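Local structure of autoinducer 2-binding protein LsrB (Clostridium saccharobutylicum DSM 13864, 6DSP) at residues 132-137 / 219-224; 137-142 / 184-189. The protein binds the quorum-sensing signal autoinducer-2, held here as a tetrahydroxytetrahydrofuran, as a receptor of the periplasmic solute-binding protein family. All coordinates share one frame; numbering follows the deposited sequence.

Contact 1: 132-137 / 219-224. With PAV ((2R,4S)-2-methyl-2,3,3,4-tetrahydroxytetrahydrofuran), chain C.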
loop_
_atom_site.group_PDB
_atom_site.type_symbol
_atom_site.label_atom_id
_atom_site.label_comp_id
_atom_site.label_asym_id
_atom_site.label_seq_id
_atom_site.Cartn_x
_atom_site.Cartn_y
_atom_site.Cartn_z
ATOM N N GLN A 132 2.576 7.295 10.979
ATOM C CA GLN A 132 2.024 7.612 12.297
ATOM C C GLN A 132 0.747 6.815 12.565
ATOM O O GLN A 132 0.512 6.379 13.693
ATOM C CB GLN A 132 1.797 9.113 12.381
ATOM C CG GLN A 132 3.131 9.825 12.389
ATOM C CD GLN A 132 3.049 11.318 12.383
ATOM O OE1 GLN A 132 4.023 11.990 12.004
ATOM N NE2 GLN A 132 1.919 11.862 12.817
ATOM N N MET A 133 -0.085 6.596 11.526
ATOM C CA MET A 133 -1.272 5.766 11.696
ATOM C C MET A 133 -0.892 4.371 12.170
ATOM O O MET A 133 -1.531 3.836 13.088
ATOM C CB MET A 133 -2.016 5.684 10.365
ATOM C CG MET A 133 -3.259 4.822 10.410
ATOM S SD MET A 133 -3.897 4.763 8.718
ATOM C CE MET A 133 -5.295 3.649 8.945
ATOM N N LEU A 134 0.143 3.762 11.566
ATOM C CA LEU A 134 0.581 2.428 11.988
ATOM C C LEU A 134 0.977 2.415 13.456
ATOM O O LEU A 134 0.531 1.546 14.230
ATOM C CB LEU A 134 1.738 1.962 11.105
ATOM C CG LEU A 134 1.273 1.600 9.689
ATOM C CD1 LEU A 134 2.482 1.702 8.794
ATOM C CD2 LEU A 134 0.696 0.188 9.615
ATOM N N VAL A 135 1.802 3.381 13.862
ATOM C CA VAL A 135 2.259 3.431 15.244
ATOM C C VAL A 135 1.092 3.673 16.193
ATOM O O VAL A 135 1.017 3.051 17.264
ATOM C CB VAL A 135 3.359 4.498 15.400
ATOM C CG1 VAL A 135 3.745 4.615 16.862
ATOM C CG2 VAL A 135 4.563 4.152 14.510
ATOM N N GLN A 136 0.155 4.559 15.809
ATOM C CA GLN A 136 -0.981 4.865 16.679
ATOM C C GLN A 136 -1.891 3.661 16.865
ATOM O O GLN A 136 -2.403 3.424 17.965
ATOM C CB GLN A 136 -1.773 6.044 16.117
ATOM C CG GLN A 136 -2.929 6.439 17.026
ATOM C CD GLN A 136 -2.431 7.063 18.327
ATOM O OE1 GLN A 136 -1.576 7.956 18.317
ATOM N NE2 GLN A 136 -2.954 6.593 19.452
ATOM N N MET A 137 -2.126 2.885 15.796
ATOM C CA MET A 137 -2.914 1.667 15.968
ATOM C C MET A 137 -2.223 0.717 16.917
ATOM O O MET A 137 -2.875 0.109 17.770
ATOM C CB MET A 137 -3.100 0.975 14.621
ATOM C CG MET A 137 -4.027 1.733 13.668
ATOM S SD MET A 137 -4.515 0.791 12.205
ATOM C CE MET A 137 -2.947 0.550 11.418
ATOM N N LEU A 219 5.054 -5.852 19.958
ATOM C CA LEU A 219 4.341 -5.241 18.837
ATOM C C LEU A 219 5.032 -5.629 17.543
ATOM O O LEU A 219 6.259 -5.479 17.421
ATOM C CB LEU A 219 4.411 -3.699 19.006
ATOM C CG LEU A 219 3.956 -2.861 17.821
ATOM C CD1 LEU A 219 2.453 -3.084 17.539
ATOM C CD2 LEU A 219 4.299 -1.400 18.073
ATOM N N ILE A 220 4.250 -6.078 16.564
ATOM C CA ILE A 220 4.783 -6.340 15.216
ATOM C C ILE A 220 3.976 -5.495 14.252
ATOM O O ILE A 220 2.756 -5.674 14.152
ATOM C CB ILE A 220 4.701 -7.832 14.829
ATOM C CG1 ILE A 220 5.308 -8.721 15.935
ATOM C CG2 ILE A 220 5.430 -8.038 13.455
ATOM C CD1 ILE A 220 5.103 -10.205 15.697
ATOM N N ILE A 221 4.648 -4.551 13.582
ATOM C CA ILE A 221 3.975 -3.633 12.660
ATOM C C ILE A 221 4.099 -4.239 11.268
ATOM O O ILE A 221 5.197 -4.297 10.711
ATOM C CB ILE A 221 4.597 -2.221 12.693
ATOM C CG1 ILE A 221 4.585 -1.640 14.136
ATOM C CG2 ILE A 221 3.837 -1.315 11.739
ATOM C CD1 ILE A 221 5.377 -0.332 14.238
ATOM N N CYS A 222 2.970 -4.654 10.707
ATOM C CA CYS A 222 2.939 -5.399 9.441
ATOM C C CYS A 222 2.345 -4.512 8.348
ATOM O O CYS A 222 1.178 -4.687 7.968
ATOM C CB CYS A 222 2.094 -6.659 9.625
ATOM S SG CYS A 222 2.822 -7.761 10.861
ATOM N N ASN A 223 3.154 -3.565 7.834
ATOM C CA ASN A 223 2.703 -2.596 6.838
ATOM C C ASN A 223 2.695 -3.160 5.417
ATOM O O ASN A 223 3.284 -2.586 4.499
ATOM C CB ASN A 223 3.547 -1.316 6.905
ATOM C CG ASN A 223 5.062 -1.594 6.895
ATOM O OD1 ASN A 223 5.554 -2.474 7.617
ATOM N ND2 ASN A 223 5.795 -0.804 6.130
ATOM N N ASP A 224 2.012 -4.297 5.247
ATOM C CA ASP A 224 1.916 -4.992 3.971
ATOM C C ASP A 224 0.743 -5.963 4.056
ATOM O O ASP A 224 0.560 -6.647 5.067
ATOM C CB ASP A 224 3.209 -5.736 3.668
ATOM C CG ASP A 224 3.050 -6.663 2.467
ATOM O OD1 ASP A 224 2.996 -6.132 1.331
ATOM O OD2 ASP A 224 2.923 -7.895 2.669
HETATM O O2 PAV C . 0.283 -2.136 2.625
HETATM C C2 PAV C . -0.219 -2.453 1.310
HETATM C C1 PAV C . -1.753 -2.638 1.287
HETATM O O5 PAV C . 0.295 -3.876 1.062
HETATM C C5 PAV C . 0.358 -4.045 -0.288
HETATM C C4 PAV C . 0.116 -2.673 -0.944
HETATM O O4 PAV C . 1.056 -2.447 -1.991
HETATM C C3 PAV C . 0.256 -1.728 0.255
HETATM O O3 PAV C . -0.519 -0.576 0.064
HETATM O O13 PAV C . 1.613 -1.407 0.464
#

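Contact 2: 137-142 / 184-189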
loop_
_atom_site.group_PDB
_atom_site.type_symbol
_atom_site.label_atom_id
_atom_site.label_comp_id
_atom_site.label_asym_id
_atom_site.label_seq_id
_atom_site.Cartn_x
_atom_site.Cartn_y
_atom_site.Cartn_z
ATOM N N MET A 137 -2.126 2.885 15.796
ATOM C CA MET A 137 -2.914 1.667 15.968
ATOM C C MET A 137 -2.223 0.717 16.917
ATOM O O MET A 137 -2.875 0.109 17.770
ATOM C CB MET A 137 -3.100 0.975 14.621
ATOM C CG MET A 137 -4.027 1.733 13.668
ATOM S SD MET A 137 -4.515 0.791 12.205
ATOM C CE MET A 137 -2.947 0.550 11.418
ATOM N N GLY A 138 -0.902 0.585 16.789
ATOM C CA GLY A 138 -0.152 -0.266 17.705
ATOM C C GLY A 138 -0.253 0.218 19.136
ATOM O O GLY A 138 -0.489 -0.575 20.049
ATOM N N TYR A 139 -0.061 1.529 19.341
ATOM C CA TYR A 139 -0.190 2.118 20.672
ATOM C C TYR A 139 -1.555 1.787 21.281
ATOM O O TYR A 139 -1.662 1.331 22.431
ATOM C CB TYR A 139 -0.011 3.635 20.538
ATOM C CG TYR A 139 -0.134 4.381 21.860
ATOM C CD1 TYR A 139 -1.384 4.681 22.400
ATOM C CD2 TYR A 139 0.991 4.784 22.564
ATOM C CE1 TYR A 139 -1.524 5.352 23.612
ATOM C CE2 TYR A 139 0.875 5.463 23.779
ATOM C CZ TYR A 139 -0.384 5.742 24.298
ATOM O OH TYR A 139 -0.508 6.416 25.503
ATOM N N ASP A 140 -2.629 2.020 20.514
ATOM C CA ASP A 140 -3.962 1.793 21.058
ATOM C C ASP A 140 -4.184 0.330 21.435
ATOM O O ASP A 140 -4.748 0.022 22.500
ATOM C CB ASP A 140 -5.009 2.261 20.063
ATOM C CG ASP A 140 -5.032 3.782 19.937
ATOM O OD1 ASP A 140 -4.545 4.472 20.853
ATOM O OD2 ASP A 140 -5.567 4.300 18.953
ATOM N N SER A 141 -3.732 -0.587 20.591
ATOM C CA SER A 141 -3.918 -2.006 20.897
ATOM C C SER A 141 -3.061 -2.430 22.080
ATOM O O SER A 141 -3.483 -3.274 22.882
ATOM C CB SER A 141 -3.627 -2.865 19.664
ATOM O OG SER A 141 -4.624 -2.641 18.685
ATOM N N LEU A 142 -1.849 -1.879 22.206
ATOM C CA LEU A 142 -0.998 -2.178 23.360
ATOM C C LEU A 142 -1.667 -1.746 24.654
ATOM O O LEU A 142 -1.707 -2.506 25.631
ATOM C CB LEU A 142 0.351 -1.467 23.193
ATOM C CG LEU A 142 1.324 -2.118 22.196
ATOM C CD1 LEU A 142 2.401 -1.113 21.804
ATOM C CD2 LEU A 142 1.932 -3.405 22.747
ATOM N N PRO A 184 10.718 7.219 22.874
ATOM C CA PRO A 184 12.146 6.848 22.920
ATOM C C PRO A 184 12.436 5.599 23.727
ATOM O O PRO A 184 13.493 4.996 23.512
ATOM C CB PRO A 184 12.820 8.073 23.539
ATOM C CG PRO A 184 11.717 8.703 24.365
ATOM C CD PRO A 184 10.463 8.506 23.536
ATOM N N ASN A 185 11.534 5.179 24.625
ATOM C CA ASN A 185 11.762 3.967 25.398
ATOM C C ASN A 185 11.511 2.693 24.603
ATOM O O ASN A 185 11.958 1.619 25.015
ATOM C CB ASN A 185 10.888 3.947 26.667
ATOM C CG ASN A 185 11.248 5.041 27.643
ATOM O OD1 ASN A 185 12.302 5.663 27.539
ATOM N ND2 ASN A 185 10.380 5.259 28.620
ATOM N N TRP A 186 10.812 2.773 23.474
ATOM C CA TRP A 186 10.593 1.561 22.702
ATOM C C TRP A 186 11.916 1.062 22.139
ATOM O O TRP A 186 12.843 1.841 21.868
ATOM C CB TRP A 186 9.616 1.827 21.559
ATOM C CG TRP A 186 8.180 2.119 21.952
ATOM C CD1 TRP A 186 7.705 2.520 23.177
ATOM C CD2 TRP A 186 7.038 2.051 21.090
ATOM N NE1 TRP A 186 6.349 2.691 23.126
ATOM C CE2 TRP A 186 5.910 2.408 21.854
ATOM C CE3 TRP A 186 6.857 1.707 19.737
ATOM C CZ2 TRP A 186 4.622 2.458 21.304
ATOM C CZ3 TRP A 186 5.585 1.755 19.204
ATOM C CH2 TRP A 186 4.486 2.118 19.970
ATOM N N GLN A 187 11.982 -0.253 21.909
ATOM C CA GLN A 187 13.189 -0.909 21.430
ATOM C C GLN A 187 12.844 -1.682 20.173
ATOM O O GLN A 187 12.037 -2.616 20.209
ATOM C CB GLN A 187 13.712 -1.890 22.483
ATOM C CG GLN A 187 14.099 -1.200 23.798
ATOM C CD GLN A 187 14.564 -2.184 24.854
ATOM O OE1 GLN A 187 14.752 -3.367 24.570
ATOM N NE2 GLN A 187 14.771 -1.694 26.070
ATOM N N ASN A 188 13.486 -1.323 19.072
ATOM C CA ASN A 188 13.309 -2.085 17.844
ATOM C C ASN A 188 14.223 -3.301 17.948
ATOM O O ASN A 188 15.454 -3.171 17.922
ATOM C CB ASN A 188 13.644 -1.224 16.628
ATOM C CG ASN A 188 13.355 -1.940 15.325
ATOM O OD1 ASN A 188 13.431 -3.165 15.251
ATOM N ND2 ASN A 188 13.012 -1.188 14.288
ATOM N N VAL A 189 13.627 -4.486 18.116
ATOM C CA VAL A 189 14.416 -5.696 18.338
ATOM C C VAL A 189 14.973 -6.296 17.054
ATOM O O VAL A 189 15.708 -7.295 17.115
ATOM C CB VAL A 189 13.653 -6.744 19.179
ATOM C CG1 VAL A 189 13.308 -6.172 20.524
ATOM C CG2 VAL A 189 12.362 -7.215 18.486
#

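Contact 1: 132-137 / 219-224
A buried, apolar helix-on-sheet contact lies here in the second of the two alpha/beta lobes of a periplasmic-binding-protein fold: helix 127-144 packs on strand 219-222, an inner strand of a four-stranded parallel sheet. L134 carries the helix side, meeting I221 and then N223. Its CB comes 3.9 Å from CG2 of I221, and its CD2 stays near the same methyl at 4.1 Å. CG of L134 sits anti to its own carbonyl carbon (chi1 -72°), and from there the branch extends toward the C-terminal end of the strand, where CD1 packs 3.7 Å from CB of N223. The leucine and asparagine side chains run at about a right angle to each other. F250 also touches L134, while W158 of the adjacent strand 155-160 touches both I221 and N223.

Just past the strand, N223 is the centre of an inverse gamma turn, and the chain enters the ligand pocket. D224 is gripped through both carboxylate oxygens: OD2 accepts from the backbone N atoms of T226 and A227, where the turn leads into helix 227-237, and OD1 from NE2 of Q168, which also hydrogen-bonds the ligand. The backbone of D224 passes close to the bound ring, its CA 3.5 Å from O5 of PAV.

Contact 2: 137-142 / 184-189
W186 brings the benzo end of its indole up to helix 127-144, where CZ2 meets L142 from one turn of the helix and Y139 from the turn before. CD1 of L142 is 4.2 Å from CZ2 of W186 and approaches the indole obliquely. The ring of Y139 is further off: its CD2 lies 4.5 Å from the same CZ2, near the indole plane and at its edge, so the two rings do not stack on one another. Y139 has its CG anti to the backbone N (chi1 179°), which carries the ring out beside the helix and up to the tryptophan. G138, just before Y139, has no side chain to set between the helix backbone and the indole.

Two bonds along from CZ2, the pyrrole nitrogen of W186 is satisfied, NE1 giving a hydrogen bond to the carbonyl O of P149. Y183 adds a further aromatic group: its ring stacks on W186 and also meets that of Y139, with the planes at about 30°. L142 also touches T246 of strand 246-249.

The tryptophan thus stands at the turn between helix 166-182 and strand 187-195, and its indole joins that turn to helix 127-144, as part of the helix-to-sheet packing in an alpha/beta lobe of the periplasmic-binding-protein fold.

From the N terminus, the chain builds much of the first lobe before it enters helix 127-144, which supplies one side of both contacts, the two segments meeting at M137. It then runs through strand 155-160 and helix 166-182 to reach 184-189, where contact 2 closes the shorter loop. After strand 187-195 and helix 200-213 it arrives at 219-224, and contact 1 closes the longer loop, with contact 2 nested inside. Their centres lie about 9 Å apart, and L219 joins them: its CD2 packs 3.6 Å from CZ3 of W186. Together they tie one helix to an inner strand and to the turn leading into an outermost strand of the parallel sheet, contact 1 at the pocket side.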